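Local coordinates for protein Tae4 (Agrobacterium tumefaciens, PDB 6IJF) that probably acts as a type VI secretion system amidase effector, an enzyme that cuts peptide bonds in the peptidoglycan of rival bacteria, at residues Cys48-Val52 with Gly131-Leu135; Ala88-Lys92 with Ile156-Pro160; Phe121-Pro125 with Ala148-Asn152. One frame throughout, in Å; residues are numbered along the deposited sequence. Where two conformers were deposited one is given.

Interaction 1: Cys48-Val52 with Gly131-Leu135; sequences CAIRV and GHIDL
Cys48, the first residue of helix 48-58, lies against His132 and Ile133 of strand 131-137. Its CB is 3.4 Å from His132 ND1, approaching the imidazole obliquely. Cys48 SG lies 4.0 Å from His132 ND1. SG sits between the backbone N and the carbonyl carbon (chi1 67°), which turns it toward the strand. There Ile133 N makes a weak hydrogen bond to SG of Cys48, 3.6 Å long but nearly straight at 168°. A methyl group closes in on the same sulfur: Ile133 CG2 is 3.9 Å from Cys48 SG. That methyl also touches CA of Ala49 and, one helical turn beyond the cysteine, CG2 of Val52. A water donates to Cys48 O and to Ile133 O, tying the helix backbone to the strand.

This is the helix-on-sheet arrangement of the papain-like (clan CA) peptidases, with a cysteine at the start of a helix and a histidine on the facing strand. Cys48, His132 and Asp134 have the geometry of a Cys-His-Asp triad and are probably the catalytic residues.

Behind the histidine, His132 NE2 donates in its ring plane to Asp134 OD2 at 2.8 Å. It meets the anti side of that oxygen, 31° out of the carboxylate plane. The bond limits rotation of the imidazole. Asp134 OD2 also accepts hydrogen bonds from the backbone N-H groups of Ser147 and Ala148. The other oxygen, Asp134 OD1, uses its anti lone pair for Leu135 N, 2.8 Å away. The carboxylate is thus gripped at both oxygens. Tyr150 meets the His132 ring edge-to-face.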
loop_
_atom_site.group_PDB
_atom_site.type_symbol
_atom_site.label_atom_id
_atom_site.label_comp_id
_atom_site.label_asym_id
_atom_site.label_seq_id
_atom_site.Cartn_x
_atom_site.Cartn_y
_atom_site.Cartn_z
ATOM N N CYS C 48 18.037 10.845 7.599
ATOM C CA CYS C 48 18.457 10.478 6.208
ATOM C C CYS C 48 19.883 10.968 5.940
ATOM O O CYS C 48 20.671 10.183 5.363
ATOM C CB CYS C 48 17.488 10.982 5.143
ATOM S SG CYS C 48 17.389 12.795 4.951
ATOM N N ALA C 49 20.236 12.198 6.352
ATOM C CA ALA C 49 21.561 12.793 6.047
ATOM C C ALA C 49 22.670 12.178 6.941
ATOM O O ALA C 49 23.815 12.014 6.442
ATOM C CB ALA C 49 21.520 14.307 6.187
ATOM N N ILE C 50 22.354 11.808 8.180
ATOM C CA ILE C 50 23.248 10.991 9.067
ATOM C C ILE C 50 23.593 9.665 8.375
ATOM O O ILE C 50 24.782 9.277 8.305
ATOM C CB ILE C 50 22.578 10.743 10.430
ATOM C CG1 ILE C 50 22.279 12.051 11.156
ATOM C CG2 ILE C 50 23.416 9.812 11.286
ATOM C CD1 ILE C 50 21.297 11.904 12.301
ATOM N N ARG C 51 22.584 8.984 7.844
ATOM C CA ARG C 51 22.775 7.637 7.246
ATOM C C ARG C 51 23.656 7.775 6.003
ATOM O O ARG C 51 24.603 6.974 5.831
ATOM C CB ARG C 51 21.412 6.982 6.980
ATOM C CG ARG C 51 20.642 6.705 8.255
ATOM C CD ARG C 51 19.221 6.216 8.015
ATOM N NE ARG C 51 18.524 5.960 9.262
ATOM C CZ ARG C 51 18.597 4.820 9.945
ATOM N NH1 ARG C 51 19.365 3.836 9.504
ATOM N NH2 ARG C 51 17.874 4.660 11.035
ATOM N N VAL C 52 23.411 8.783 5.155
ATOM C CA VAL C 52 24.256 8.975 3.939
ATOM C C VAL C 52 25.678 9.415 4.342
ATOM O O VAL C 52 26.656 8.871 3.744
ATOM C CB VAL C 52 23.602 9.913 2.911
ATOM C CG1 VAL C 52 24.590 10.254 1.791
ATOM C CG2 VAL C 52 22.330 9.296 2.328
ATOM N N GLY C 131 13.923 17.871 2.631
ATOM C CA GLY C 131 13.589 16.707 1.800
ATOM C C GLY C 131 14.377 15.496 2.251
ATOM O O GLY C 131 14.653 15.381 3.455
ATOM N N HIS C 132 14.631 14.570 1.336
ATOM C CA HIS C 132 15.165 13.223 1.655
ATOM C C HIS C 132 16.360 12.974 0.755
ATOM O O HIS C 132 16.270 13.226 -0.457
ATOM C CB HIS C 132 14.080 12.159 1.473
ATOM C CG HIS C 132 14.538 10.776 1.787
ATOM N ND1 HIS C 132 14.844 10.395 3.069
ATOM C CD2 HIS C 132 14.762 9.704 0.989
ATOM C CE1 HIS C 132 15.245 9.130 3.058
ATOM N NE2 HIS C 132 15.177 8.672 1.795
ATOM N N ILE C 133 17.448 12.498 1.344
ATOM C CA ILE C 133 18.635 12.055 0.567
ATOM C C ILE C 133 18.900 10.585 0.868
ATOM O O ILE C 133 18.643 10.139 2.021
ATOM C CB ILE C 133 19.828 12.980 0.872
ATOM C CG1 ILE C 133 20.939 12.745 -0.137
ATOM C CG2 ILE C 133 20.279 12.855 2.330
ATOM C CD1 ILE C 133 21.992 13.826 -0.125
ATOM N N ASP C 134 19.323 9.837 -0.142
ATOM C CA ASP C 134 19.304 8.362 -0.061
ATOM C C ASP C 134 20.205 7.836 -1.170
ATOM O O ASP C 134 20.717 8.637 -1.970
ATOM C CB ASP C 134 17.864 7.826 -0.192
ATOM C CG ASP C 134 17.592 6.508 0.513
ATOM O OD1 ASP C 134 18.526 5.708 0.661
ATOM O OD2 ASP C 134 16.466 6.331 0.988
ATOM N N LEU C 135 20.404 6.526 -1.174
ATOM C CA LEU C 135 21.060 5.783 -2.271
ATOM C C LEU C 135 19.984 5.072 -3.065
ATOM O O LEU C 135 19.013 4.573 -2.486
ATOM C CB LEU C 135 22.053 4.743 -1.721
ATOM C CG LEU C 135 23.137 5.289 -0.782
ATOM C CD1 LEU C 135 24.137 4.221 -0.452
ATOM C CD2 LEU C 135 23.823 6.524 -1.344
HETATM O O HOH W 1 19.251 8.230 3.864
#

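Interaction 2: Ala88-Lys92 with Ile156-Pro160; sequences ATLMK and IWFWP
Helix 84-92 packs against the antiparallel sheet of the papain-like core, and its segment 88-92 meets strand 155-160. Side chains alternate along the strand. Trp157 and Trp159 point to this helix, while Ile156 and Phe158 turn to the other face of the sheet, where they touch helix 108-112. The short axes of helix 88-92 and strand 156-160 approach to 10.9 Å. The two indoles fill that separation.

Trp159 is the more deeply buried indole. Met91 lays its CB over one face of the Trp159 six-membered ring, a CH-pi contact with CB 4.1 Å from the ring centroid. The methylene is offset toward the rim, and Met91 CB is 3.7 Å from Trp159 CZ2. Beyond CB the methionine bends at chi2 (-60°), and its sulfur end leads away from the strand. The helix backbone also meets this indole: Ala88 O comes within 3.7 Å of Trp159 CZ2, at an oblique angle to the ring. The pyrrole nitrogen is used outside the contact. Trp159 NE1 donates to Gly98 O in the loop after the helix, which helps to fix the rotation of the ring.

Ala88 sits where both tryptophans can reach it. Its CB is 4.1 Å from Trp157 CZ3, and the same methyl is 4.4 Å from Trp159 CH2.

Toward the outside, Lys92 crosses Trp157 at about a right angle. The lysine chain is extended beyond CG and carries CE above one face of the indole, offset toward the rim. Its CD touches the benzene part of the ring. The terminal Lys92 NZ then reaches obliquely to 3.7 Å from Trp157 CH2.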
loop_
_atom_site.group_PDB
_atom_site.type_symbol
_atom_site.label_atom_id
_atom_site.label_comp_id
_atom_site.label_asym_id
_atom_site.label_seq_id
_atom_site.Cartn_x
_atom_site.Cartn_y
_atom_site.Cartn_z
ATOM N N ALA C 88 23.084 17.871 0.663
ATOM C CA ALA C 88 22.835 17.890 -0.812
ATOM C C ALA C 88 23.708 18.977 -1.465
ATOM O O ALA C 88 24.319 18.719 -2.491
ATOM C CB ALA C 88 21.363 18.142 -1.071
ATOM N N THR C 89 23.791 20.146 -0.832
ATOM C CA THR C 89 24.699 21.268 -1.211
ATOM C C THR C 89 26.155 20.782 -1.267
ATOM O O THR C 89 26.826 20.979 -2.285
ATOM C CB THR C 89 24.495 22.434 -0.236
ATOM O OG1 THR C 89 23.114 22.794 -0.356
ATOM C CG2 THR C 89 25.419 23.601 -0.524
ATOM N N LEU C 90 26.627 20.114 -0.219
ATOM C CA LEU C 90 28.017 19.618 -0.153
ATOM C C LEU C 90 28.274 18.627 -1.276
ATOM O O LEU C 90 29.356 18.680 -1.902
ATOM C CB LEU C 90 28.219 18.962 1.217
ATOM C CG LEU C 90 29.598 18.372 1.472
ATOM C CD1 LEU C 90 30.017 18.719 2.896
ATOM C CD2 LEU C 90 29.608 16.863 1.273
ATOM N N MET C 91 27.330 17.716 -1.517
ATOM C CA MET C 91 27.512 16.645 -2.523
ATOM C C MET C 91 27.671 17.279 -3.904
ATOM O O MET C 91 28.343 16.636 -4.758
ATOM C CB MET C 91 26.315 15.682 -2.544
ATOM C CG MET C 91 26.331 14.638 -1.396
ATOM S SD MET C 91 27.805 13.620 -1.495
ATOM C CE MET C 91 28.178 13.366 0.245
ATOM N N LYS C 92 27.054 18.453 -4.107
ATOM C CA LYS C 92 27.018 19.187 -5.408
ATOM C C LYS C 92 28.399 19.755 -5.734
ATOM O O LYS C 92 28.648 20.018 -6.911
ATOM C CB LYS C 92 26.018 20.352 -5.351
ATOM C CG LYS C 92 25.073 20.483 -6.517
ATOM C CD LYS C 92 23.969 21.506 -6.253
ATOM C CE LYS C 92 23.389 22.089 -7.526
ATOM N NZ LYS C 92 22.321 23.076 -7.242
ATOM N N ILE C 156 13.955 16.359 -8.106
ATOM C CA ILE C 156 14.745 15.170 -7.732
ATOM C C ILE C 156 16.122 15.346 -8.353
ATOM O O ILE C 156 16.193 15.547 -9.583
ATOM C CB ILE C 156 14.014 13.915 -8.213
ATOM C CG1 ILE C 156 12.628 13.851 -7.565
ATOM C CG2 ILE C 156 14.860 12.679 -7.967
ATOM C CD1 ILE C 156 11.705 12.844 -8.158
ATOM N N TRP C 157 17.166 15.287 -7.528
ATOM C CA TRP C 157 18.557 15.331 -8.028
ATOM C C TRP C 157 19.119 13.921 -8.002
ATOM O O TRP C 157 19.031 13.243 -6.955
ATOM C CB TRP C 157 19.424 16.280 -7.206
ATOM C CG TRP C 157 19.026 17.715 -7.272
ATOM C CD1 TRP C 157 18.221 18.316 -8.192
ATOM C CD2 TRP C 157 19.506 18.756 -6.407
ATOM N NE1 TRP C 157 18.143 19.655 -7.939
ATOM C CE2 TRP C 157 18.918 19.958 -6.850
ATOM C CE3 TRP C 157 20.365 18.789 -5.306
ATOM C CZ2 TRP C 157 19.171 21.182 -6.228
ATOM C CZ3 TRP C 157 20.603 19.991 -4.681
ATOM C CH2 TRP C 157 20.011 21.172 -5.136
ATOM N N PHE C 158 19.722 13.510 -9.099
ATOM C CA PHE C 158 20.402 12.199 -9.215
ATOM C C PHE C 158 21.878 12.408 -9.546
ATOM O O PHE C 158 22.196 13.047 -10.565
ATOM C CB PHE C 158 19.710 11.355 -10.277
ATOM C CG PHE C 158 20.323 10.001 -10.437
ATOM C CD1 PHE C 158 20.515 9.191 -9.340
ATOM C CD2 PHE C 158 20.749 9.554 -11.685
ATOM C CE1 PHE C 158 21.125 7.952 -9.471
ATOM C CE2 PHE C 158 21.352 8.312 -11.817
ATOM C CZ PHE C 158 21.528 7.509 -10.711
ATOM N N TRP C 159 22.754 11.826 -8.730
ATOM C CA TRP C 159 24.217 11.695 -9.007
ATOM C C TRP C 159 24.538 10.247 -9.360
ATOM O O TRP C 159 24.616 9.396 -8.475
ATOM C CB TRP C 159 25.018 12.105 -7.782
ATOM C CG TRP C 159 24.895 13.524 -7.322
ATOM C CD1 TRP C 159 25.697 14.554 -7.698
ATOM C CD2 TRP C 159 24.039 14.051 -6.288
ATOM N NE1 TRP C 159 25.384 15.685 -7.001
ATOM C CE2 TRP C 159 24.404 15.402 -6.096
ATOM C CE3 TRP C 159 23.020 13.527 -5.492
ATOM C CZ2 TRP C 159 23.743 16.235 -5.205
ATOM C CZ3 TRP C 159 22.396 14.344 -4.589
ATOM C CH2 TRP C 159 22.748 15.680 -4.444
ATOM N N PRO C 160 24.730 9.897 -10.651
ATOM C CA PRO C 160 25.078 8.523 -11.019
ATOM C C PRO C 160 26.504 8.150 -10.568
ATOM O O PRO C 160 27.342 9.003 -10.619
ATOM C CB PRO C 160 24.965 8.517 -12.549
ATOM C CG PRO C 160 25.174 9.948 -12.943
ATOM C CD PRO C 160 24.623 10.792 -11.812
#

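Interaction 3: Phe121-Pro125 with Ala148-Asn152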
loop_
_atom_site.group_PDB
_atom_site.type_symbol
_atom_site.label_atom_id
_atom_site.label_comp_id
_atom_site.label_asym_id
_atom_site.label_seq_id
_atom_site.Cartn_x
_atom_site.Cartn_y
_atom_site.Cartn_z
ATOM N N PHE C 121 15.532 14.123 -2.956
ATOM C CA PHE C 121 14.115 14.490 -3.163
ATOM C C PHE C 121 13.924 15.815 -2.437
ATOM O O PHE C 121 13.929 15.808 -1.194
ATOM C CB PHE C 121 13.186 13.391 -2.654
ATOM C CG PHE C 121 13.428 12.030 -3.267
ATOM C CD1 PHE C 121 12.857 11.674 -4.485
ATOM C CD2 PHE C 121 14.197 11.089 -2.611
ATOM C CE1 PHE C 121 13.082 10.423 -5.032
ATOM C CE2 PHE C 121 14.386 9.821 -3.138
ATOM C CZ PHE C 121 13.850 9.493 -4.357
ATOM N N ASN C 122 13.802 16.911 -3.190
ATOM C CA ASN C 122 13.774 18.285 -2.617
ATOM C C ASN C 122 12.331 18.761 -2.450
ATOM O O ASN C 122 11.574 18.669 -3.437
ATOM C CB ASN C 122 14.553 19.269 -3.480
ATOM C CG ASN C 122 15.921 18.754 -3.830
ATOM O OD1 ASN C 122 16.217 18.509 -5.006
ATOM N ND2 ASN C 122 16.732 18.509 -2.818
ATOM N N ASN C 123 11.977 19.261 -1.268
ATOM C CA ASN C 123 10.672 19.900 -0.956
ATOM C C ASN C 123 9.535 18.886 -1.109
ATOM O O ASN C 123 8.827 18.862 -2.145
ATOM C CB ASN C 123 10.517 21.175 -1.795
ATOM C CG ASN C 123 11.737 22.058 -1.668
ATOM O OD1 ASN C 123 12.146 22.401 -0.558
ATOM N ND2 ASN C 123 12.372 22.346 -2.789
ATOM N N ILE C 124 9.352 18.065 -0.100
ATOM C CA ILE C 124 8.298 17.015 -0.049
ATOM C C ILE C 124 7.001 17.584 0.515
ATOM O O ILE C 124 6.988 18.115 1.611
ATOM C CB ILE C 124 8.800 15.805 0.760
ATOM C CG1 ILE C 124 10.051 15.222 0.076
ATOM C CG2 ILE C 124 7.687 14.795 0.982
ATOM C CD1 ILE C 124 10.998 14.457 0.990
ATOM N N PRO C 125 5.884 17.477 -0.227
ATOM C CA PRO C 125 4.561 17.858 0.279
ATOM C C PRO C 125 4.172 17.266 1.644
ATOM O O PRO C 125 4.018 16.031 1.741
ATOM C CB PRO C 125 3.612 17.288 -0.807
ATOM C CG PRO C 125 4.418 17.379 -2.074
ATOM C CD PRO C 125 5.822 17.026 -1.635
ATOM N N ALA C 148 13.960 5.085 1.508
ATOM C CA ALA C 148 12.622 5.529 1.063
ATOM C C ALA C 148 12.755 6.389 -0.185
ATOM O O ALA C 148 13.750 7.097 -0.294
ATOM C CB ALA C 148 11.987 6.328 2.186
ATOM N N CYS C 149 11.777 6.362 -1.073
ATOM C CA CYS C 149 11.717 7.257 -2.260
ATOM C C CYS C 149 10.551 8.237 -2.040
ATOM O O CYS C 149 9.537 7.841 -1.427
ATOM C CB CYS C 149 11.580 6.466 -3.566
ATOM S SG CYS C 149 10.021 5.581 -3.561
ATOM N N TYR C 150 10.671 9.484 -2.489
ATOM C CA TYR C 150 9.627 10.531 -2.325
ATOM C C TYR C 150 9.406 11.219 -3.674
ATOM O O TYR C 150 9.830 12.353 -3.888
ATOM C CB TYR C 150 10.021 11.545 -1.255
ATOM C CG TYR C 150 9.871 11.009 0.135
ATOM C CD1 TYR C 150 8.643 11.030 0.775
ATOM C CD2 TYR C 150 10.952 10.460 0.803
ATOM C CE1 TYR C 150 8.498 10.559 2.066
ATOM C CE2 TYR C 150 10.813 9.970 2.088
ATOM C CZ TYR C 150 9.592 10.038 2.729
ATOM O OH TYR C 150 9.465 9.508 3.972
ATOM N N TYR C 151 8.799 10.507 -4.612
ATOM C CA TYR C 151 8.498 11.053 -5.953
ATOM C C TYR C 151 7.415 12.132 -5.836
ATOM O O TYR C 151 7.259 12.869 -6.789
ATOM C CB TYR C 151 8.086 9.945 -6.914
ATOM C CG TYR C 151 9.210 9.182 -7.553
ATOM C CD1 TYR C 151 10.044 8.352 -6.813
ATOM C CD2 TYR C 151 9.392 9.222 -8.923
ATOM C CE1 TYR C 151 11.053 7.630 -7.412
ATOM C CE2 TYR C 151 10.383 8.493 -9.535
ATOM C CZ TYR C 151 11.219 7.685 -8.784
ATOM O OH TYR C 151 12.209 6.965 -9.398
ATOM N N ASN C 152 6.827 12.353 -4.657
ATOM C CA ASN C 152 5.872 13.474 -4.451
ATOM C C ASN C 152 6.648 14.797 -4.302
ATOM O O ASN C 152 6.003 15.823 -4.101
ATOM C CB ASN C 152 4.899 13.213 -3.288
ATOM C CG ASN C 152 5.555 13.038 -1.932
ATOM O OD1 ASN C 152 6.653 12.491 -1.837
ATOM N ND2 ASN C 152 4.874 13.447 -0.873
#
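Ala148 brings its carbonyl obliquely to the Phe121 ring, with Ala148 O 4.0 Å from Phe121 CE2. Cys149, joined to Cys145 by a disulfide, passes its backbone over a face of the same phenyl group. The Cys149 carbonyl carbon is offset toward the rim.

At Tyr150 the chain runs across the middle of that face. Tyr150 N stands 3.5 Å above the ring plane of Phe121, over its centre. Tyr150 O then comes to 3.2 Å from Phe121 CD1. Phe121 belongs to strand 116-122 of the central sheet, and the loop after strand 144-145 folds back over it beside the probable active site. Ile124 crosses this tyrosine at about a right angle. Ile124 CD1 makes a CH-pi contact over the ring face, 4.2 Å from the Tyr150 ring centroid. Ile124 CG1 lies anti to the carbonyl carbon (chi1 -61°), and CD1 extends from it over the tyrosine. Tyr150 OH is hydrogen-bonded to a polar side chain of another protein's chain.

Tyr151 starts away from Phe121, yet its ring swings back, and Tyr151 CD1 is 4.1 Å from Phe121 CE1. Tyr151 OH is held by Thr143 OG1. Asn152 sets OD1 in plane at the edge of the Tyr150 ring, while Asn152 ND2 lies 3.6 Å from Ile124 CG2.

Overall arrangement
All three contacts are built on one antiparallel sheet. Interaction 1 is the central one, about 3 Å from the centre of the chain to the centre of the contact. It mixes polar bonds, a bridging water and a sulfur. Interaction 2 packs another helix on the same sheet further out, through indoles and aliphatic carbons, and ends at a partly exposed lysine. Ile133 touches Ala88, so the two helix contacts adjoin. Interaction 3 is a partly buried loop contact made by aromatic and backbone groups and, like interaction 1, within reach of another protein's chain. It adjoins interaction 1 through neighbouring strands, paired between His132 O and Phe121 N, and interaction 2 through Ile156 packed on Phe121.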